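Local coordinates for protein laccase (Botrytis aclada, PDB 3SQR) that oxidises phenolic substrates such as hydroquinones with copper, reducing oxygen to water, and probably serves in breaking down lignin and detoxifying its products, at residues Y175-F180 with H207-E212; W166-F171 with H525-W530; E226-L229 with T233-F236. One frame throughout, in Å; residues are numbered along the deposited sequence.

Interaction 1 of 3, residues Y175-F180 with H207-E212. With NAG (2-acetamido-2-deoxy-beta-D-glucopyranose), chain B; NAG (2-acetamido-2-deoxy-beta-D-glucopyranose), chain C.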
loop_
_atom_site.group_PDB
_atom_site.type_symbol
_atom_site.label_atom_id
_atom_site.label_comp_id
_atom_site.label_asym_id
_atom_site.label_seq_id
_atom_site.Cartn_x
_atom_site.Cartn_y
_atom_site.Cartn_z
ATOM N N TYR A 175 -5.698 7.618 5.763
ATOM C CA TYR A 175 -6.197 6.311 5.281
ATOM C C TYR A 175 -6.563 5.394 6.427
ATOM O O TYR A 175 -7.327 4.405 6.243
ATOM C CB TYR A 175 -5.277 5.627 4.232
ATOM C CG TYR A 175 -4.132 4.804 4.783
ATOM C CD1 TYR A 175 -4.340 3.541 5.212
ATOM C CD2 TYR A 175 -2.866 5.319 4.909
ATOM C CE1 TYR A 175 -3.363 2.764 5.712
ATOM C CE2 TYR A 175 -1.820 4.513 5.441
ATOM C CZ TYR A 175 -2.087 3.247 5.816
ATOM O OH TYR A 175 -1.141 2.382 6.353
ATOM N N GLY A 176 -6.083 5.705 7.629
ATOM C CA GLY A 176 -6.501 5.000 8.831
ATOM C C GLY A 176 -7.947 5.171 9.214
ATOM O O GLY A 176 -8.515 4.345 9.956
ATOM N N ASP A 177 -8.526 6.257 8.722
ATOM C CA ASP A 177 -9.916 6.569 9.003
ATOM C C ASP A 177 -10.812 6.155 7.831
ATOM O O ASP A 177 -11.966 6.540 7.762
ATOM C CB ASP A 177 -10.077 8.028 9.330
ATOM C CG ASP A 177 -9.795 8.355 10.810
ATOM O OD1 ASP A 177 -9.549 7.419 11.624
ATOM O OD2 ASP A 177 -9.933 9.583 11.146
ATOM N N GLY A 178 -10.268 5.374 6.918
ATOM C CA GLY A 178 -11.038 4.761 5.837
ATOM C C GLY A 178 -10.798 5.321 4.444
ATOM O O GLY A 178 -11.507 4.906 3.518
ATOM N N LEU A 179 -9.839 6.261 4.293
ATOM C CA LEU A 179 -9.617 7.001 3.063
ATOM C C LEU A 179 -8.734 6.202 2.052
ATOM O O LEU A 179 -7.568 6.522 1.775
ATOM C CB LEU A 179 -9.089 8.402 3.332
ATOM C CG LEU A 179 -9.235 9.390 2.208
ATOM C CD1 LEU A 179 -10.674 9.459 1.588
ATOM C CD2 LEU A 179 -8.861 10.829 2.753
ATOM N N PHE A 180 -9.309 5.115 1.596
ATOM C CA PHE A 180 -8.667 4.212 0.619
ATOM C C PHE A 180 -9.716 3.469 -0.200
ATOM O O PHE A 180 -10.862 3.404 0.195
ATOM C CB PHE A 180 -7.771 3.185 1.354
ATOM C CG PHE A 180 -8.528 2.202 2.185
ATOM C CD1 PHE A 180 -9.003 1.019 1.619
ATOM C CD2 PHE A 180 -8.795 2.434 3.508
ATOM C CE1 PHE A 180 -9.742 0.085 2.356
ATOM C CE2 PHE A 180 -9.501 1.465 4.267
ATOM C CZ PHE A 180 -10.000 0.331 3.684
ATOM N N HIS A 207 -12.204 2.197 16.883
ATOM C CA HIS A 207 -13.578 2.698 17.120
ATOM C C HIS A 207 -13.608 4.134 17.452
ATOM O O HIS A 207 -14.557 4.602 18.120
ATOM C CB HIS A 207 -14.288 1.858 18.171
ATOM C CG HIS A 207 -14.699 0.529 17.655
ATOM N ND1 HIS A 207 -15.216 -0.451 18.468
ATOM C CD2 HIS A 207 -14.694 0.019 16.399
ATOM C CE1 HIS A 207 -15.491 -1.511 17.740
ATOM N NE2 HIS A 207 -15.175 -1.252 16.473
ATOM N N GLU A 208 -12.622 4.887 16.917
ATOM C CA GLU A 208 -12.554 6.307 16.968
ATOM C C GLU A 208 -11.555 6.744 15.886
ATOM O O GLU A 208 -10.805 5.940 15.390
ATOM C CB GLU A 208 -12.092 6.765 18.334
ATOM C CG GLU A 208 -10.706 6.203 18.759
ATOM C CD GLU A 208 -10.696 4.725 19.165
ATOM O OE1 GLU A 208 -11.680 4.317 19.793
ATOM O OE2 GLU A 208 -9.692 3.972 18.888
ATOM N N SER A 209 -11.531 8.027 15.562
ATOM C CA SER A 209 -10.627 8.532 14.533
ATOM C C SER A 209 -9.219 8.323 15.022
ATOM O O SER A 209 -8.889 8.633 16.159
ATOM C CB SER A 209 -10.822 10.014 14.304
ATOM O OG SER A 209 -9.870 10.614 13.398
ATOM N N VAL A 210 -8.365 7.910 14.107
ATOM C CA VAL A 210 -6.940 7.756 14.371
ATOM C C VAL A 210 -6.374 9.086 14.883
ATOM O O VAL A 210 -5.372 9.131 15.622
ATOM C CB VAL A 210 -6.219 7.309 13.041
ATOM C CG1 VAL A 210 -6.300 8.372 11.977
ATOM C CG2 VAL A 210 -4.765 7.004 13.280
ATOM N N PHE A 211 -6.943 10.172 14.406
ATOM C CA PHE A 211 -6.458 11.511 14.777
ATOM C C PHE A 211 -6.686 11.829 16.258
ATOM O O PHE A 211 -6.016 12.736 16.806
ATOM C CB PHE A 211 -7.018 12.614 13.911
ATOM C CG PHE A 211 -6.594 12.519 12.485
ATOM C CD1 PHE A 211 -5.311 12.887 12.133
ATOM C CD2 PHE A 211 -7.453 12.040 11.528
ATOM C CE1 PHE A 211 -4.876 12.801 10.861
ATOM C CE2 PHE A 211 -7.046 11.924 10.202
ATOM C CZ PHE A 211 -5.757 12.340 9.859
ATOM N N GLU A 212 -7.589 11.102 16.890
ATOM C CA GLU A 212 -7.791 11.234 18.343
ATOM C C GLU A 212 -6.747 10.526 19.174
ATOM O O GLU A 212 -6.550 10.840 20.380
ATOM C CB GLU A 212 -9.183 10.741 18.700
ATOM C CG GLU A 212 -10.175 11.662 18.028
ATOM C CD GLU A 212 -11.452 11.881 18.759
ATOM O OE1 GLU A 212 -12.024 10.883 19.262
ATOM O OE2 GLU A 212 -11.921 13.056 18.732
HETATM C C1 NAG B . -7.605 16.383 15.717
HETATM C C2 NAG B . -8.428 15.578 16.687
HETATM C C3 NAG B . -8.182 16.029 18.114
HETATM C C4 NAG B . -6.672 16.178 18.389
HETATM C C5 NAG B . -6.008 16.994 17.313
HETATM C C6 NAG B . -4.487 17.204 17.450
HETATM C C7 NAG B . -10.599 14.790 15.870
HETATM C C8 NAG B . -12.047 15.162 15.624
HETATM N N2 NAG B . -9.838 15.745 16.345
HETATM O O3 NAG B . -8.717 15.028 18.920
HETATM O O4 NAG B . -6.439 16.823 19.638
HETATM O O5 NAG B . -6.263 16.305 16.080
HETATM O O6 NAG B . -3.912 15.940 17.570
HETATM O O7 NAG B . -10.158 13.686 15.686
HETATM C C1 NAG C . -7.182 16.702 10.380
HETATM C C2 NAG C . -6.213 17.257 11.391
HETATM C C3 NAG C . -6.186 16.612 12.767
HETATM C C4 NAG C . -7.601 16.612 13.285
HETATM C C5 NAG C . -8.562 16.043 12.214
HETATM C C6 NAG C . -10.023 16.254 12.563
HETATM C C7 NAG C . -4.485 18.346 9.995
HETATM C C8 NAG C . -3.027 18.241 9.627
HETATM N N2 NAG C . -4.878 17.395 10.859
HETATM O O3 NAG C . -5.278 17.346 13.572
HETATM O O4 NAG C . -7.758 15.813 14.418
HETATM O O5 NAG C . -8.437 16.672 10.968
HETATM O O6 NAG C . -10.791 15.287 11.887
HETATM O O7 NAG C . -5.172 19.252 9.533
#
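Asp177 swings its carboxylate toward the turn before helix 210-217 with CG set beside its backbone N (chi1 -84°), while Ser209 holds OG anti to its own N and beside the carbonyl carbon (chi1 174°), which points the hydroxyl at Asp177 OD2. The two oxygens of Asp177 divide the work. OD1 takes the backbone N-H of Val210 on its syn side, slightly out of the carboxylate plane, in an almost straight bond (172°, Val210 N to Asp177 OD1 2.8 Å). OD2 receives the hydroxyl of Ser209 in a very short hydrogen bond, Ser209 OG to Asp177 OD2 2.5 Å. Ser209 is the N-cap of the helix: its OG, a donor to Asp177, also accepts from Phe211 N at 3.1 Å and links the carboxylate to the helix start. A negative group held against a helix N-terminus should be favoured by the peptide N-H groups gathered there. Asp177 OD1 also forms a salt bridge with Arg86. Carbon packs round the polar core: Val210 CG1 lies 3.4 Å from Asp177 OD1 and also sits over one face of the Phe211 ring toward its rim, while Phe211 CD2 approaches Asp177 OD2 to 3.5 Å. A sugar of the attached glycan lies beside Phe211, with Phe211 CB 3.3 Å from O4 of NAG (chain C). The contact thus joins the loop between strands 163-169 and 180-186 to the start of helix 210-217, with strand 86-91 touching both through Met89 and Ser87, and Trp530 of helix 529-533 packed on Val210.

Interaction 2 of 3, residues W166-F171 with H525-W530; sequences WYHSHF and HCHIAW. With CU (copper (II) ion), chain F; CU (copper (II) ion), chain E; CU (copper (II) ion), chain D.
The end of strand 163-169 and the loop residue His170 face the last residues of strand 520-526 and the turn that leads into helix 529-533, yet the backbones stay well apart, the nearest CA atoms being those of His170 and Ala529 at 9.6 Å. Imidazoles and copper fill the interval. His168 and His527 come from opposite directions and hold one copper ion (chain F), with His168 NE2 and His527 NE2 3.4 Å apart; His168 NE2 is 2.0 Å from the metal, and His126 completes the site. His170 and His525 share the second copper (chain E) in the same way, His170 NE2 and His525 NE2 being 3.1 Å apart, and His468 and water 1 join them. Here the edge of His170 is turned toward the face of His525, planes at 71°, whereas His527 meets His168 and Trp166 obliquely, His527 CE1 lying 3.5 Å from Trp166 CZ2. Far-side nitrogens fix ring rotation: His168 ND1 donates to Ser169 O at 2.8 Å, the oxygen lying in the ring plane, and His525 ND1 donates to Cys526 O from a more tilted ring. A chi1 of 57° lifts the His168 ring off its strand to the metal. These two ions probably form the type 3 pair of the multicopper oxidases. Between His525 and His527 stands Cys526, whose SG binds a third copper (chain D), probably the type 1 ion, at 2.2 Å, with His463 and His531. This His-Cys-His arrangement is the textbook route by which electrons taken at the type 1 site probably reach the cluster where oxygen is reduced.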
loop_
_atom_site.group_PDB
_atom_site.type_symbol
_atom_site.label_atom_id
_atom_site.label_comp_id
_atom_site.label_asym_id
_atom_site.label_seq_id
_atom_site.Cartn_x
_atom_site.Cartn_y
_atom_site.Cartn_z
ATOM N N TRP A 166 -4.311 -0.324 -4.787
ATOM C CA TRP A 166 -5.254 0.437 -4.020
ATOM C C TRP A 166 -4.835 1.883 -4.147
ATOM O O TRP A 166 -3.710 2.155 -4.509
ATOM C CB TRP A 166 -5.303 -0.020 -2.574
ATOM C CG TRP A 166 -4.025 0.012 -1.755
ATOM C CD1 TRP A 166 -2.790 -0.535 -2.083
ATOM C CD2 TRP A 166 -3.878 0.528 -0.433
ATOM N NE1 TRP A 166 -1.927 -0.400 -1.012
ATOM C CE2 TRP A 166 -2.556 0.276 -0.010
ATOM C CE3 TRP A 166 -4.733 1.194 0.437
ATOM C CZ2 TRP A 166 -2.068 0.731 1.231
ATOM C CZ3 TRP A 166 -4.293 1.610 1.677
ATOM C CH2 TRP A 166 -2.956 1.393 2.079
ATOM N N TYR A 167 -5.766 2.768 -3.864
ATOM C CA TYR A 167 -5.435 4.209 -3.807
ATOM C C TYR A 167 -5.768 4.641 -2.415
ATOM O O TYR A 167 -6.707 4.117 -1.786
ATOM C CB TYR A 167 -6.185 5.014 -4.860
ATOM C CG TYR A 167 -7.678 4.995 -4.740
ATOM C CD1 TYR A 167 -8.428 3.953 -5.192
ATOM C CD2 TYR A 167 -8.363 6.084 -4.194
ATOM C CE1 TYR A 167 -9.836 3.967 -5.092
ATOM C CE2 TYR A 167 -9.738 6.099 -4.094
ATOM C CZ TYR A 167 -10.475 5.019 -4.532
ATOM O OH TYR A 167 -11.813 5.056 -4.392
ATOM N N HIS A 168 -5.053 5.661 -1.908
ATOM C CA HIS A 168 -5.325 6.054 -0.560
ATOM C C HIS A 168 -4.798 7.422 -0.310
ATOM O O HIS A 168 -3.899 7.859 -0.971
ATOM C CB HIS A 168 -4.736 5.100 0.460
ATOM C CG HIS A 168 -3.244 4.888 0.359
ATOM N ND1 HIS A 168 -2.322 5.711 0.975
ATOM C CD2 HIS A 168 -2.535 3.878 -0.194
ATOM C CE1 HIS A 168 -1.101 5.237 0.744
ATOM N NE2 HIS A 168 -1.210 4.099 0.065
ATOM N N SER A 169 -5.342 8.073 0.681
ATOM C CA SER A 169 -4.705 9.346 1.057
ATOM C C SER A 169 -3.288 9.109 1.516
ATOM O O SER A 169 -3.008 8.136 2.206
ATOM C CB SER A 169 -5.471 10.041 2.164
ATOM O OG SER A 169 -4.716 11.175 2.601
ATOM N N HIS A 170 -2.383 10.013 1.115
ATOM C CA HIS A 170 -1.048 9.973 1.603
ATOM C C HIS A 170 -0.824 11.243 2.464
ATOM O O HIS A 170 0.290 11.596 2.782
ATOM C CB HIS A 170 -0.067 9.906 0.460
ATOM C CG HIS A 170 1.131 9.068 0.731
ATOM N ND1 HIS A 170 1.971 9.291 1.783
ATOM C CD2 HIS A 170 1.617 7.957 0.101
ATOM C CE1 HIS A 170 2.955 8.412 1.760
ATOM N NE2 HIS A 170 2.750 7.567 0.766
ATOM N N PHE A 171 -1.904 11.809 2.961
ATOM C CA PHE A 171 -1.865 13.007 3.788
ATOM C C PHE A 171 -2.062 12.555 5.222
ATOM O O PHE A 171 -3.165 12.115 5.650
ATOM C CB PHE A 171 -2.952 13.961 3.358
ATOM C CG PHE A 171 -3.016 15.217 4.166
ATOM C CD1 PHE A 171 -3.692 15.218 5.364
ATOM C CD2 PHE A 171 -2.450 16.357 3.692
ATOM C CE1 PHE A 171 -3.794 16.378 6.111
ATOM C CE2 PHE A 171 -2.526 17.554 4.423
ATOM C CZ PHE A 171 -3.190 17.538 5.645
ATOM N N HIS A 525 9.205 4.924 2.410
ATOM C CA HIS A 525 8.807 5.021 3.773
ATOM C C HIS A 525 8.262 3.733 4.291
ATOM O O HIS A 525 7.855 2.873 3.512
ATOM C CB HIS A 525 7.745 6.099 3.938
ATOM C CG HIS A 525 6.472 5.792 3.237
ATOM N ND1 HIS A 525 5.348 5.338 3.893
ATOM C CD2 HIS A 525 6.148 5.853 1.924
ATOM C CE1 HIS A 525 4.371 5.187 3.017
ATOM N NE2 HIS A 525 4.842 5.458 1.811
ATOM N N CYS A 526 8.311 3.595 5.612
ATOM C CA CYS A 526 7.551 2.547 6.284
ATOM C C CYS A 526 6.057 2.860 6.122
ATOM O O CYS A 526 5.625 4.023 6.296
ATOM C CB CYS A 526 7.896 2.508 7.769
ATOM S SG CYS A 526 6.978 1.238 8.551
ATOM N N HIS A 527 5.282 1.842 5.780
ATOM C CA HIS A 527 3.859 1.990 5.526
ATOM C C HIS A 527 3.030 1.773 6.786
ATOM O O HIS A 527 1.770 1.857 6.740
ATOM C CB HIS A 527 3.381 0.993 4.423
ATOM C CG HIS A 527 2.362 1.570 3.481
ATOM N ND1 HIS A 527 1.147 2.018 3.918
ATOM C CD2 HIS A 527 2.368 1.744 2.123
ATOM C CE1 HIS A 527 0.448 2.460 2.885
ATOM N NE2 HIS A 527 1.167 2.328 1.781
ATOM N N ILE A 528 3.682 1.529 7.926
ATOM C CA ILE A 528 2.971 1.556 9.205
ATOM C C ILE A 528 2.675 3.051 9.428
ATOM O O ILE A 528 3.604 3.870 9.471
ATOM C CB ILE A 528 3.799 0.967 10.340
ATOM C CG1 ILE A 528 4.006 -0.537 10.165
ATOM C CG2 ILE A 528 3.098 1.305 11.721
ATOM C CD1 ILE A 528 5.076 -1.169 11.120
ATOM N N ALA A 529 1.401 3.419 9.445
ATOM C CA ALA A 529 1.038 4.792 9.366
ATOM C C ALA A 529 1.654 5.594 10.498
ATOM O O ALA A 529 2.109 6.701 10.259
ATOM C CB ALA A 529 -0.533 4.977 9.332
ATOM N N TRP A 530 1.673 5.027 11.708
ATOM C CA TRP A 530 2.345 5.712 12.804
ATOM C C TRP A 530 3.791 6.000 12.489
ATOM O O TRP A 530 4.235 7.117 12.799
ATOM C CB TRP A 530 2.259 4.941 14.100
ATOM C CG TRP A 530 0.899 4.427 14.451
ATOM C CD1 TRP A 530 0.545 3.149 14.625
ATOM C CD2 TRP A 530 -0.266 5.213 14.738
ATOM N NE1 TRP A 530 -0.761 3.062 15.009
ATOM C CE2 TRP A 530 -1.262 4.330 15.114
ATOM C CE3 TRP A 530 -0.506 6.592 14.831
ATOM C CZ2 TRP A 530 -2.530 4.762 15.504
ATOM C CZ3 TRP A 530 -1.741 7.017 15.198
ATOM C CH2 TRP A 530 -2.739 6.089 15.520
HETATM CU CU CU F . 0.380 2.895 -0.075
HETATM CU CU CU E . 3.831 5.924 0.158
HETATM CU CU CU D . 7.855 0.953 10.587
HETATM O O HOH W 1 2.055 4.864 0.449
#

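Interaction 3 of 3, residues E226-L229 with T233-F236. With NAG (2-acetamido-2-deoxy-beta-D-glucopyranose), chain K.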
loop_
_atom_site.group_PDB
_atom_site.type_symbol
_atom_site.label_atom_id
_atom_site.label_comp_id
_atom_site.label_asym_id
_atom_site.label_seq_id
_atom_site.Cartn_x
_atom_site.Cartn_y
_atom_site.Cartn_z
ATOM N N GLU A 226 -9.431 -1.324 18.365
ATOM C CA GLU A 226 -10.558 -2.059 18.953
ATOM C C GLU A 226 -11.006 -3.234 18.167
ATOM O O GLU A 226 -11.551 -4.183 18.702
ATOM C CB GLU A 226 -11.717 -1.106 19.122
ATOM C CG GLU A 226 -11.573 -0.102 20.242
ATOM C CD GLU A 226 -10.583 1.049 19.988
ATOM O OE1 GLU A 226 -10.299 1.390 18.827
ATOM O OE2 GLU A 226 -10.013 1.583 20.965
ATOM N N ASN A 227 -10.761 -3.249 16.867
ATOM C CA ASN A 227 -11.235 -4.356 16.099
ATOM C C ASN A 227 -10.385 -4.478 14.816
ATOM O O ASN A 227 -9.345 -3.825 14.710
ATOM C CB ASN A 227 -12.713 -4.172 15.729
ATOM C CG ASN A 227 -13.437 -5.472 15.567
ATOM O OD1 ASN A 227 -12.914 -6.539 15.854
ATOM N ND2 ASN A 227 -14.721 -5.380 15.074
ATOM N N THR A 228 -10.810 -5.366 13.949
ATOM C CA THR A 228 -10.258 -5.523 12.583
ATOM C C THR A 228 -11.445 -5.570 11.627
ATOM O O THR A 228 -12.559 -5.851 12.051
ATOM C CB THR A 228 -9.422 -6.780 12.432
ATOM O OG1 THR A 228 -10.276 -7.937 12.499
ATOM C CG2 THR A 228 -8.321 -6.869 13.554
ATOM N N LEU A 229 -11.192 -5.342 10.334
ATOM C CA LEU A 229 -12.218 -5.514 9.281
ATOM C C LEU A 229 -11.651 -6.349 8.204
ATOM O O LEU A 229 -10.454 -6.261 7.879
ATOM C CB LEU A 229 -12.637 -4.207 8.674
ATOM C CG LEU A 229 -13.261 -3.164 9.614
ATOM C CD1 LEU A 229 -13.454 -1.886 8.877
ATOM C CD2 LEU A 229 -14.555 -3.629 10.157
ATOM N N THR A 233 -15.837 -5.255 6.867
ATOM C CA THR A 233 -16.800 -5.723 7.888
ATOM C C THR A 233 -16.226 -6.664 8.913
ATOM O O THR A 233 -15.213 -7.319 8.672
ATOM C CB THR A 233 -18.028 -6.316 7.171
ATOM O OG1 THR A 233 -19.059 -6.469 8.129
ATOM C CG2 THR A 233 -17.660 -7.630 6.536
ATOM N N ASN A 234 -16.875 -6.717 10.086
ATOM C CA ASN A 234 -16.611 -7.715 11.066
ATOM C C ASN A 234 -17.722 -7.697 12.112
ATOM O O ASN A 234 -18.561 -6.788 12.116
ATOM C CB ASN A 234 -15.268 -7.476 11.766
ATOM C CG ASN A 234 -14.656 -8.736 12.332
ATOM O OD1 ASN A 234 -15.299 -9.782 12.391
ATOM N ND2 ASN A 234 -13.347 -8.668 12.677
ATOM N N THR A 235 -17.758 -8.761 12.897
ATOM C CA THR A 235 -18.560 -8.795 14.097
ATOM C C THR A 235 -17.966 -7.887 15.153
ATOM O O THR A 235 -16.789 -7.487 15.106
ATOM C CB THR A 235 -18.626 -10.187 14.633
ATOM O OG1 THR A 235 -17.288 -10.739 14.802
ATOM C CG2 THR A 235 -19.474 -11.046 13.751
ATOM N N PHE A 236 -18.769 -7.523 16.137
ATOM C CA PHE A 236 -18.236 -6.946 17.347
ATOM C C PHE A 236 -19.313 -7.149 18.429
ATOM O O PHE A 236 -20.487 -6.920 18.174
ATOM C CB PHE A 236 -17.958 -5.476 17.185
ATOM C CG PHE A 236 -17.157 -4.877 18.286
ATOM C CD1 PHE A 236 -15.794 -5.146 18.393
ATOM C CD2 PHE A 236 -17.717 -3.987 19.193
ATOM C CE1 PHE A 236 -15.037 -4.575 19.441
ATOM C CE2 PHE A 236 -16.991 -3.432 20.249
ATOM C CZ PHE A 236 -15.630 -3.685 20.355
HETATM C C1 NAG K . -14.252 -13.365 18.897
HETATM C C2 NAG K . -15.737 -13.500 19.099
HETATM C C3 NAG K . -16.014 -14.276 20.411
HETATM C C4 NAG K . -15.245 -15.590 20.313
HETATM C C5 NAG K . -13.765 -15.291 20.196
HETATM C C6 NAG K . -12.975 -16.576 20.031
HETATM C C7 NAG K . -16.952 -11.701 18.008
HETATM C C8 NAG K . -17.457 -10.301 18.098
HETATM N N2 NAG K . -16.289 -12.175 19.084
HETATM O O3 NAG K . -17.404 -14.488 20.525
HETATM O O4 NAG K . -15.376 -16.382 21.452
HETATM O O5 NAG K . -13.593 -14.608 18.999
HETATM O O6 NAG K . -11.715 -16.169 19.573
HETATM O O7 NAG K . -17.140 -12.348 16.954
HETATM O O HOH W 2 -14.566 -8.782 16.133
#
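The amide planes of Asn227 and Asn234 lie only 11° apart, and that of Asn227 is turned 55° from the ring of Phe236, which it slides past in the opposite direction. Asn227 ND2 sits obliquely to this ring, 3.5 Å from Phe236 CD1, while the carbonyl O of Glu226 approaches CE1; the His207 ring meets one face of Phe236 edge-to-face. At their own rims both amides give an N-H, nearly in plane, to a backbone carbonyl of the other segment. Asn227 ND2 donates to Thr235 O at 3.0 Å, and Asn234 ND2 donates to Thr228 O, also at 3.0 Å but from well above the carbonyl plane. Both asparagines set CG anti to the backbone N (chi1 -151° in Asn227), which carries each amide across to the other segment. Thr228 OG1 lies 3.2 Å from Asn234 ND2. Each ND2 has a further acceptor, Asp82 for Asn227 and the backbone O of Asn342 for Asn234, while Asn234 OD1 accepts from Lys252 NZ and from the next backbone N, Thr235 N. Water 2 lies 2.8 Å from Asn227 OD1 and near Thr235 O. Where the turn closes, the two segments touch through Leu229 CA and Thr233 O in a C-H...O contact of 3.5 Å. Segment 233-236 runs back roughly antiparallel beside edge strand 227-230, so side-chain amides bind a returning loop that is not itself a strand. On the outer flank Thr235 OG1 donates to O7 of NAG (chain K) at 2.7 Å. The chemistry is therefore reciprocal: amide N-H groups satisfy backbone carbonyls of the opposite segment, and a sugar of the attached glycan is bound by Thr235 on the outer side.

Interaction 2 lies deep, near the centre of the chain, and joins the first and third cupredoxin-type domains through metal. Interactions 1 and 3 lie farther out beside glycans: interaction 1 is buried and rests on a carboxylate at a helix start, interaction 3 is partly buried and rests on amides binding a loop to an edge strand. Interaction 1 touches both others. Leu179 O meets Ser169 N and Tyr175 OH bonds to His527 O on the copper side, while His207 N meets Glu226 OE1 and the His207 ring meets Phe236 on the other. Interactions 2 and 3 do not touch, their nearest atoms being about 9 Å apart.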